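Pectate lyase (Pectobacterium carotovorum, PDB 4U49) cleaves (1->4)-alpha-D-galacturonan by elimination with calcium as cofactor, and probably also depolymerises highly methylated pectins. Local coordinates at residues A[154-159]-A[167-172]; A[198-203]-A[207-212]. All coordinates share one frame; numbering follows the deposited sequence.

Contact 1 of 2, residues A[154-159]-A[167-172]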
loop_
_atom_site.group_PDB
_atom_site.type_symbol
_atom_site.label_atom_id
_atom_site.label_comp_id
_atom_site.label_asym_id
_atom_site.label_seq_id
_atom_site.Cartn_x
_atom_site.Cartn_y
_atom_site.Cartn_z
ATOM N N PRO A 154 0.369 12.838 -14.598
ATOM C CA PRO A 154 1.624 13.095 -13.884
ATOM C C PRO A 154 1.621 12.520 -12.472
ATOM O O PRO A 154 0.589 12.529 -11.811
ATOM C CB PRO A 154 1.709 14.625 -13.850
ATOM C CG PRO A 154 0.313 15.099 -14.068
ATOM C CD PRO A 154 -0.334 14.083 -14.954
ATOM N N PRO A 155 2.769 12.005 -12.022
ATOM C CA PRO A 155 2.878 11.551 -10.632
ATOM C C PRO A 155 2.828 12.728 -9.662
ATOM O O PRO A 155 3.328 13.804 -9.988
ATOM C CB PRO A 155 4.241 10.854 -10.591
ATOM C CG PRO A 155 5.005 11.437 -11.730
ATOM C CD PRO A 155 4.000 11.759 -12.792
ATOM N N VAL A 156 2.218 12.530 -8.498
ATOM C CA VAL A 156 2.223 13.548 -7.455
ATOM C C VAL A 156 3.628 13.634 -6.868
ATOM O O VAL A 156 4.085 14.702 -6.463
ATOM C CB VAL A 156 1.193 13.239 -6.347
ATOM C CG1 VAL A 156 1.224 14.306 -5.258
ATOM C CG2 VAL A 156 -0.205 13.128 -6.943
ATOM N N ILE A 157 4.314 12.496 -6.842
ATOM C CA ILE A 157 5.684 12.420 -6.352
ATOM C C ILE A 157 6.498 11.453 -7.205
ATOM O O ILE A 157 6.041 10.349 -7.503
ATOM C CB ILE A 157 5.741 11.956 -4.877
ATOM C CG1 ILE A 157 5.122 13.002 -3.947
ATOM C CG2 ILE A 157 7.176 11.672 -4.461
ATOM C CD1 ILE A 157 5.976 14.235 -3.764
ATOM N N THR A 158 7.699 11.870 -7.599
ATOM C CA THR A 158 8.633 10.979 -8.278
ATOM C C THR A 158 9.839 10.716 -7.383
ATOM O O THR A 158 10.456 11.646 -6.859
ATOM C CB THR A 158 9.115 11.553 -9.629
ATOM O OG1 THR A 158 8.004 11.661 -10.526
ATOM C CG2 THR A 158 10.170 10.644 -10.253
ATOM N N LEU A 159 10.159 9.441 -7.200
ATOM C CA LEU A 159 11.289 9.040 -6.377
ATOM C C LEU A 159 12.381 8.423 -7.236
ATOM O O LEU A 159 12.136 7.478 -7.982
ATOM C CB LEU A 159 10.851 8.039 -5.301
ATOM C CG LEU A 159 9.715 8.445 -4.363
ATOM C CD1 LEU A 159 9.311 7.270 -3.483
ATOM C CD2 LEU A 159 10.115 9.645 -3.514
ATOM N N LEU A 167 2.751 11.096 4.287
ATOM C CA LEU A 167 2.145 11.938 3.265
ATOM C C LEU A 167 0.705 11.540 2.988
ATOM O O LEU A 167 0.368 10.355 2.962
ATOM C CB LEU A 167 2.959 11.868 1.968
ATOM C CG LEU A 167 2.384 12.586 0.742
ATOM C CD1 LEU A 167 2.372 14.095 0.946
ATOM C CD2 LEU A 167 3.157 12.213 -0.517
ATOM N N ARG A 168 -0.143 12.540 2.782
ATOM C CA ARG A 168 -1.509 12.307 2.352
ATOM C C ARG A 168 -1.663 12.771 0.910
ATOM O O ARG A 168 -1.316 13.904 0.576
ATOM C CB ARG A 168 -2.494 13.036 3.269
ATOM C CG ARG A 168 -3.953 12.696 3.034
ATOM C CD ARG A 168 -4.837 13.348 4.093
ATOM N NE ARG A 168 -4.425 12.985 5.444
ATOM C CZ ARG A 168 -4.993 12.028 6.173
ATOM N NH1 ARG A 168 -6.013 11.334 5.690
ATOM N NH2 ARG A 168 -4.540 11.769 7.390
ATOM N N ILE A 169 -2.146 11.887 0.048
ATOM C CA ILE A 169 -2.438 12.264 -1.329
ATOM C C ILE A 169 -3.924 12.567 -1.415
ATOM O O ILE A 169 -4.756 11.746 -1.030
ATOM C CB ILE A 169 -2.034 11.168 -2.321
ATOM C CG1 ILE A 169 -0.519 10.954 -2.258
ATOM C CG2 ILE A 169 -2.442 11.550 -3.741
ATOM C CD1 ILE A 169 -0.012 9.881 -3.187
ATOM N N SER A 170 -4.247 13.762 -1.898
ATOM C CA SER A 170 -5.603 14.283 -1.806
ATOM C C SER A 170 -6.602 13.492 -2.636
ATOM O O SER A 170 -6.243 12.787 -3.585
ATOM C CB SER A 170 -5.641 15.748 -2.238
ATOM O OG SER A 170 -5.608 15.848 -3.647
ATOM N N GLU A 171 -7.867 13.633 -2.266
ATOM C CA GLU A 171 -8.960 12.959 -2.946
ATOM C C GLU A 171 -9.115 13.448 -4.385
ATOM O O GLU A 171 -9.401 12.663 -5.289
ATOM C CB GLU A 171 -10.259 13.170 -2.165
ATOM C CG GLU A 171 -11.454 12.411 -2.689
ATOM C CD GLU A 171 -12.661 12.545 -1.781
ATOM O OE1 GLU A 171 -12.682 13.489 -0.968
ATOM O OE2 GLU A 171 -13.580 11.701 -1.865
ATOM N N LYS A 172 -8.914 14.743 -4.597
ATOM C CA LYS A 172 -9.159 15.328 -5.913
ATOM C C LYS A 172 -7.898 15.426 -6.767
ATOM O O LYS A 172 -7.976 15.697 -7.965
ATOM C CB LYS A 172 -9.795 16.717 -5.767
ATOM C CG LYS A 172 -11.325 16.721 -5.640
ATOM C CD LYS A 172 -11.881 15.366 -5.209
ATOM C CE LYS A 172 -13.390 15.276 -5.394
ATOM N NZ LYS A 172 -13.933 13.990 -4.868
#
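V156 and I169 mark the nearest approach of the two backbones, with 7.8 Å from CA to CA. No hydrogen bond spans the gap. Each segment instead pairs with neighbouring coils: the backbone of I157 bonds to H179 and that of V156 to G127 and G177, while strand 167-169 lies in parallel between strands 141-142 and 184-192. The two segments belong to different faces of a parallel beta-helix and meet through side chains that point toward each other.

Two apolar pairs make the contact. V156 puts its CG2 methyl against the branch methyl of I169, CG2 to CG2 at 4.2 Å. Next to this pair, a methylene of I157 meets a methyl of L167, with I157 CG1 4.0 Å from L167 CD2. The side chains of I157 and L167 run across one another at a slant. The I157 branch reaches this place because CG1 stands anti to the carbonyl carbon, beside the backbone N (chi1 -67°). L142 touches both V156 and L167, and I178 and W192 lie on I169.

The side chain of I169 is about 8 Å from that of D194, a calcium-binding residue of this protein, although no calcium is bound to this chain.

All four touching residues are buried, and only 122 Å² is hidden between the segments. The contact therefore works by light van der Waals packing, with no polar group setting its direction.

Contact 2 of 2, residues A[198-203]-A[207-212]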
loop_
_atom_site.group_PDB
_atom_site.type_symbol
_atom_site.label_atom_id
_atom_site.label_comp_id
_atom_site.label_asym_id
_atom_site.label_seq_id
_atom_site.Cartn_x
_atom_site.Cartn_y
_atom_site.Cartn_z
ATOM N N ASP A 198 -3.113 5.286 -10.616
ATOM C CA ASP A 198 -2.478 4.255 -9.800
ATOM C C ASP A 198 -2.165 4.832 -8.425
ATOM O O ASP A 198 -2.132 6.050 -8.250
ATOM C CB ASP A 198 -1.188 3.741 -10.449
ATOM C CG ASP A 198 -1.426 3.089 -11.797
ATOM O OD1 ASP A 198 -1.716 1.875 -11.824
ATOM O OD2 ASP A 198 -1.308 3.782 -12.825
ATOM N N ALA A 199 -1.925 3.962 -7.452
ATOM C CA ALA A 199 -1.441 4.419 -6.155
ATOM C C ALA A 199 0.072 4.581 -6.210
ATOM O O ALA A 199 0.621 5.591 -5.764
ATOM C CB ALA A 199 -1.841 3.450 -5.050
ATOM N N ALA A 200 0.742 3.584 -6.776
ATOM C CA ALA A 200 2.192 3.607 -6.888
ATOM C C ALA A 200 2.649 2.841 -8.123
ATOM O O ALA A 200 2.037 1.845 -8.509
ATOM C CB ALA A 200 2.834 3.031 -5.635
ATOM N N THR A 201 3.731 3.311 -8.732
ATOM C CA THR A 201 4.235 2.732 -9.970
ATOM C C THR A 201 5.737 2.508 -9.874
ATOM O O THR A 201 6.482 3.428 -9.547
ATOM C CB THR A 201 3.929 3.637 -11.178
ATOM O OG1 THR A 201 2.511 3.809 -11.302
ATOM C CG2 THR A 201 4.480 3.027 -12.455
ATOM N N ASN A 202 6.181 1.287 -10.155
ATOM C CA ASN A 202 7.593 0.944 -10.000
ATOM C C ASN A 202 8.335 0.754 -11.325
ATOM O O ASN A 202 7.995 -0.123 -12.122
ATOM C CB ASN A 202 7.729 -0.324 -9.155
ATOM C CG ASN A 202 9.174 -0.668 -8.849
ATOM O OD1 ASN A 202 10.063 0.174 -8.968
ATOM N ND2 ASN A 202 9.412 -1.908 -8.434
ATOM N N LEU A 203 9.357 1.579 -11.541
ATOM C CA LEU A 203 10.255 1.437 -12.686
ATOM C C LEU A 203 11.674 1.111 -12.233
ATOM O O LEU A 203 12.553 0.839 -13.053
ATOM C CB LEU A 203 10.279 2.715 -13.530
ATOM C CG LEU A 203 9.119 3.032 -14.476
ATOM C CD1 LEU A 203 7.895 3.522 -13.712
ATOM C CD2 LEU A 203 9.560 4.062 -15.504
ATOM N N MET A 207 10.788 -1.303 -5.138
ATOM C CA MET A 207 9.884 -0.321 -4.551
ATOM C C MET A 207 9.193 -0.956 -3.354
ATOM O O MET A 207 8.467 -1.943 -3.496
ATOM C CB MET A 207 8.852 0.166 -5.568
ATOM C CG MET A 207 7.925 1.253 -5.038
ATOM S SD MET A 207 6.696 1.774 -6.252
ATOM C CE MET A 207 5.561 0.387 -6.218
ATOM N N THR A 208 9.425 -0.391 -2.175
ATOM C CA THR A 208 8.908 -0.964 -0.939
ATOM C C THR A 208 7.865 -0.065 -0.294
ATOM O O THR A 208 8.154 1.074 0.068
ATOM C CB THR A 208 10.041 -1.219 0.076
ATOM O OG1 THR A 208 11.033 -2.068 -0.514
ATOM C CG2 THR A 208 9.491 -1.874 1.331
ATOM N N ILE A 209 6.650 -0.584 -0.155
ATOM C CA ILE A 209 5.575 0.141 0.510
ATOM C C ILE A 209 5.464 -0.311 1.963
ATOM O O ILE A 209 5.270 -1.492 2.238
ATOM C CB ILE A 209 4.230 -0.076 -0.209
ATOM C CG1 ILE A 209 4.301 0.479 -1.636
ATOM C CG2 ILE A 209 3.093 0.572 0.571
ATOM C CD1 ILE A 209 3.005 0.370 -2.402
ATOM N N VAL A 210 5.594 0.631 2.892
ATOM C CA VAL A 210 5.603 0.291 4.313
ATOM C C VAL A 210 4.425 0.935 5.025
ATOM O O VAL A 210 4.390 2.151 5.208
ATOM C CB VAL A 210 6.911 0.731 4.992
ATOM C CG1 VAL A 210 6.990 0.152 6.394
ATOM C CG2 VAL A 210 8.112 0.288 4.164
ATOM N N GLY A 211 3.465 0.113 5.431
ATOM C CA GLY A 211 2.224 0.625 5.978
ATOM C C GLY A 211 1.491 1.438 4.926
ATOM O O GLY A 211 1.694 1.250 3.727
ATOM N N GLY A 212 0.644 2.354 5.377
ATOM C CA GLY A 212 -0.113 3.182 4.461
ATOM C C GLY A 212 -1.524 2.664 4.285
ATOM O O GLY A 212 -1.820 1.513 4.609
#
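The carboxamide of N202 lies against M207 and is held at both polar ends. OD1 accepts a hydrogen bond from the backbone N of G204, which closes an Asx turn. ND2 bonds to T238 OG1. These bonds fix the amide, and N202 CG packs 3.4 Å from M207 CB.

The two side chains slide past each other in opposite directions. M207 runs out extended from its backbone and then bends at its last torsion (chi3 75°). This bend carries M207 CE to A200 CB, 3.8 Å away, and also to N202 CB at 3.7 Å. M207 SD lies 3.7 Å from the backbone O of T201, an approach that is not a hydrogen bond. I209 adds a lighter touch, its CD1 4.2 Å from A200 CB. I187 of strand 184-192 packs on both A200 and M207.

Strand 200-202 and residues 207-210 approach to 8.4 Å between axes, with 153° between their N-to-C directions, so they run roughly antiparallel. No backbone bond joins them, as each pairs in parallel with strands of adjacent coils. Inward side chains meeting across the interior in this way are characteristic of the parallel beta-helix of polysaccharide lyase family 3.

How the contacts relate
Both contacts are buried and lie inside the same beta-helix, with centres 11 Å apart and no direct touch. Each joins two strands of its own coil. The coil of strands 178-182 and 184-192 separates them: 157-160 and 200-202 flank the former, 167-169 and 206-210 the latter. Within that middle coil, I187 touches L159 of segment 154-159 as well as contact 2. Contact 2 lies nearer the centre of the chain, about 6 Å from it to the contact centre against 13 Å for contact 1. It also buries 211 Å², nearly twice as much as contact 1. Contact 1 is purely aliphatic. Contact 2 mixes methyl packing with a sulfur and a hydrogen-bonded amide.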